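Local coordinates for neck appendage protein (Bacillus phage GA-1, PDB 3GUD) that probably serves, through this C-terminal intramolecular chaperone domain, to assemble and fold the trimeric triple-beta-helix of the phage neck appendage, at residues 67-72 against 98-103. Residues are numbered along the deposited sequence; the frame is centred on the assembly and turned at random. Where two conformers were deposited one is given.
Sequences GLVGYD and YSIRPT
The carbonyl oxygen of L68 accepts the backbone N-H of R101, with R101 N 3.2 Å from L68 O in a nearly straight bond. Two more backbone bonds join G70 and S99: G70 N lies 3.3 Å from S99 O, and S99 N gives its hydrogen to G70 O. V69 with I100 and Y71 with Y98 form the non-hydrogen-bonded pairs around this one.

G70 O also takes a CA-H...O contact from Y98, with Y98 CA 3.4 Å from G70 O. The Y71 ring turns an edge toward one face of Y98. Their planes meet at 61°, a T-shaped pair, but the rings are modelled too close and their exact spacing is doubtful. Y98 CG lies anti to its carbonyl carbon (chi1 -72°), which swings the ring across the strand pair toward Y71. On the side of the sheet that carries V69, Y71, Y98 and I100, V69 CG1 sits at the edge of the Y98 ring, 4.2 Å from Y98 CD2. V69 CG2 faces I100 CG2. F64 and A49 pack against this side.

The opposite side carries S99. With no side chain on G70, R101 NH1 can come close over the backbone there, 3.8 Å from G70 CA. The R101 chain bends at chi2 (-98°) and chi3 and folds back over strand 69-73. Its guanidinium has V69 O over one face.

W107 of the third subunit packs on I100, and R4 of that subunit bonds to Y98 O. R101 is the N-cap residue of helix 102-120. The contact is thus the base of a long antiparallel beta-hairpin arm, where its returning strand, 96-100, leads through R101 into the C-terminal helix of the trimeric chaperone domain.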
ATOM      1  N   GLY A  67     -11.528   7.264   7.920  1.00 38.98           N
ATOM      2  CA  GLY A  67     -10.731   6.062   8.090  1.00 43.04           C
ATOM      3  C   GLY A  67      -9.236   6.279   7.906  1.00 38.67           C
ATOM      4  O   GLY A  67      -8.544   5.422   7.369  1.00 38.72           O
ATOM      5  N   LEU A  68      -8.733   7.424   8.347  1.00 36.14           N
ATOM      6  CA  LEU A  68      -7.317   7.715   8.204  1.00 34.00           C
ATOM      7  C   LEU A  68      -6.583   7.219   9.432  1.00 36.46           C
ATOM      8  O   LEU A  68      -5.375   7.001   9.392  1.00 36.04           O
ATOM      9  CB  LEU A  68      -7.078   9.220   8.040  1.00 35.69           C
ATOM     10  CG  LEU A  68      -7.693   9.953   6.841  1.00 38.23           C
ATOM     11  CD1 LEU A  68      -7.635  11.456   7.038  1.00 37.26           C
ATOM     12  CD2 LEU A  68      -7.030   9.561   5.532  1.00 35.71           C
ATOM     13  N   VAL A  69      -7.324   7.036  10.524  1.00 37.73           N
ATOM     14  CA  VAL A  69      -6.739   6.783  11.848  1.00 35.01           C
ATOM     15  C   VAL A  69      -7.563   5.768  12.662  1.00 36.67           C
ATOM     16  O   VAL A  69      -8.774   5.674  12.498  1.00 36.07           O
ATOM     17  CB  VAL A  69      -6.573   8.101  12.650  1.00 34.37           C
ATOM     18  CG1 VAL A  69      -6.753   7.843  14.113  1.00 40.04           C
ATOM     19  CG2 VAL A  69      -5.209   8.732  12.382  1.00 33.92           C
ATOM     20  N   GLY A  70      -6.895   5.003  13.521  1.00 36.26           N
ATOM     21  CA  GLY A  70      -7.557   4.049  14.385  1.00 34.08           C
ATOM     22  C   GLY A  70      -7.226   4.311  15.833  1.00 34.19           C
ATOM     23  O   GLY A  70      -6.224   4.971  16.150  1.00 35.01           O
ATOM     24  N   TYR A  71      -8.090   3.842  16.723  1.00 36.66           N
ATOM     25  CA  TYR A  71      -7.785   3.910  18.153  1.00 37.25           C
ATOM     26  C   TYR A  71      -8.093   2.567  18.775  1.00 38.31           C
ATOM     27  O   TYR A  71      -9.040   1.900  18.401  1.00 40.67           O
ATOM     28  CB  TYR A  71      -8.558   5.020  18.872  1.00 39.35           C
ATOM     29  CG  TYR A  71      -8.312   5.051  20.373  1.00 38.90           C
ATOM     30  CD1 TYR A  71      -7.226   5.740  20.913  1.00 40.59           C
ATOM     31  CD2 TYR A  71      -9.174   4.398  21.246  1.00 39.31           C
ATOM     32  CE1 TYR A  71      -7.010   5.780  22.284  1.00 38.20           C
ATOM     33  CE2 TYR A  71      -8.975   4.432  22.611  1.00 39.64           C
ATOM     34  CZ  TYR A  71      -7.898   5.118  23.126  1.00 37.98           C
ATOM     35  OH  TYR A  71      -7.732   5.126  24.488  1.00 39.10           O
ATOM     36  N   ASP A  72      -7.247   2.198  19.714  1.00 39.66           N
ATOM     37  CA  ASP A  72      -7.327   0.886  20.313  0.57 40.90           C
ATOM     38  C   ASP A  72      -6.954   0.987  21.772  1.00 43.29           C
ATOM     39  O   ASP A  72      -6.049   1.729  22.189  1.00 44.34           O
ATOM     40  CB  ASP A  72      -6.455  -0.162  19.586  0.57 42.17           C
ATOM     41  CG  ASP A  72      -6.684  -1.592  20.107  0.57 41.34           C
ATOM     42  OD1 ASP A  72      -7.693  -1.812  20.811  0.57 41.55           O
ATOM     43  OD2 ASP A  72      -5.850  -2.466  19.788  0.57 43.08           O
ATOM     44  N   TYR A  98      -2.782   4.654  19.083  1.00 40.72           N
ATOM     45  CA  TYR A  98      -3.321   5.130  17.821  1.00 39.97           C
ATOM     46  C   TYR A  98      -2.452   4.593  16.700  1.00 41.42           C
ATOM     47  O   TYR A  98      -1.227   4.591  16.800  1.00 44.34           O
ATOM     48  CB  TYR A  98      -3.311   6.650  17.770  1.00 40.10           C
ATOM     49  CG  TYR A  98      -4.335   7.311  18.660  1.00 42.90           C
ATOM     50  CD1 TYR A  98      -4.098   7.478  20.023  1.00 43.25           C
ATOM     51  CD2 TYR A  98      -5.538   7.787  18.135  1.00 42.10           C
ATOM     52  CE1 TYR A  98      -5.034   8.096  20.847  1.00 42.60           C
ATOM     53  CE2 TYR A  98      -6.485   8.408  18.948  1.00 44.15           C
ATOM     54  CZ  TYR A  98      -6.225   8.564  20.306  1.00 44.67           C
ATOM     55  OH  TYR A  98      -7.153   9.181  21.122  1.00 41.41           O
ATOM     56  N   SER A  99      -3.086   4.121  15.639  1.00 38.28           N
ATOM     57  CA  SER A  99      -2.364   3.615  14.487  1.00 39.61           C
ATOM     58  C   SER A  99      -2.864   4.416  13.318  1.00 37.94           C
ATOM     59  O   SER A  99      -3.632   5.338  13.508  1.00 39.89           O
ATOM     60  CB  SER A  99      -2.642   2.121  14.278  1.00 42.10           C
ATOM     61  OG  SER A  99      -4.028   1.848  14.161  1.00 39.17           O
ATOM     62  N   ILE A 100      -2.433   4.091  12.109  1.00 38.73           N
ATOM     63  CA  ILE A 100      -3.002   4.746  10.940  1.00 39.33           C
ATOM     64  C   ILE A 100      -3.436   3.676   9.957  1.00 39.93           C
ATOM     65  O   ILE A 100      -3.026   2.527  10.075  1.00 41.87           O
ATOM     66  CB  ILE A 100      -2.036   5.779  10.255  1.00 40.17           C
ATOM     67  CG1 ILE A 100      -0.913   5.075   9.485  1.00 39.91           C
ATOM     68  CG2 ILE A 100      -1.480   6.785  11.268  1.00 36.63           C
ATOM     69  CD1 ILE A 100      -0.205   5.960   8.485  1.00 35.97           C
ATOM     70  N   ARG A 101      -4.286   4.054   9.008  1.00 39.42           N
ATOM     71  CA  ARG A 101      -4.712   3.156   7.946  1.00 38.30           C
ATOM     72  C   ARG A 101      -4.006   3.608   6.653  1.00 39.05           C
ATOM     73  O   ARG A 101      -4.570   4.372   5.870  1.00 38.66           O
ATOM     74  CB  ARG A 101      -6.238   3.207   7.788  1.00 37.51           C
ATOM     75  CG  ARG A 101      -7.059   3.327   9.109  1.00 40.27           C
ATOM     76  CD  ARG A 101      -7.591   1.964   9.614  1.00 46.25           C
ATOM     77  NE  ARG A 101      -8.996   1.970  10.067  1.00 47.53           N
ATOM     78  CZ  ARG A 101      -9.402   1.558  11.268  1.00 49.70           C
ATOM     79  NH1 ARG A 101      -8.518   1.122  12.155  1.00 52.44           N
ATOM     80  NH2 ARG A 101     -10.688   1.572  11.594  1.00 52.63           N
ATOM     81  N   PRO A 102      -2.767   3.121   6.423  1.00 40.01           N
ATOM     82  CA  PRO A 102      -1.849   3.723   5.438  1.00 36.68           C
ATOM     83  C   PRO A 102      -2.397   3.852   4.005  1.00 37.09           C
ATOM     84  O   PRO A 102      -2.063   4.813   3.317  1.00 35.69           O
ATOM     85  CB  PRO A 102      -0.634   2.786   5.457  1.00 39.14           C
ATOM     86  CG  PRO A 102      -0.776   1.947   6.704  1.00 38.18           C
ATOM     87  CD  PRO A 102      -2.237   1.861   6.984  1.00 38.08           C
ATOM     88  N   THR A 103      -3.223   2.915   3.560  1.00 37.82           N
ATOM     89  CA  THR A 103      -3.664   2.930   2.165  1.00 40.17           C
ATOM     90  C   THR A 103      -4.667   4.045   1.929  1.00 36.68           C
ATOM     91  O   THR A 103      -4.733   4.629   0.849  1.00 38.89           O
ATOM     92  CB  THR A 103      -4.267   1.564   1.705  1.00 44.01           C
ATOM     93  OG1 THR A 103      -3.392   0.486   2.076  1.00 42.24           O
ATOM     94  CG2 THR A 103      -4.470   1.541   0.179  1.00 39.75           C
TER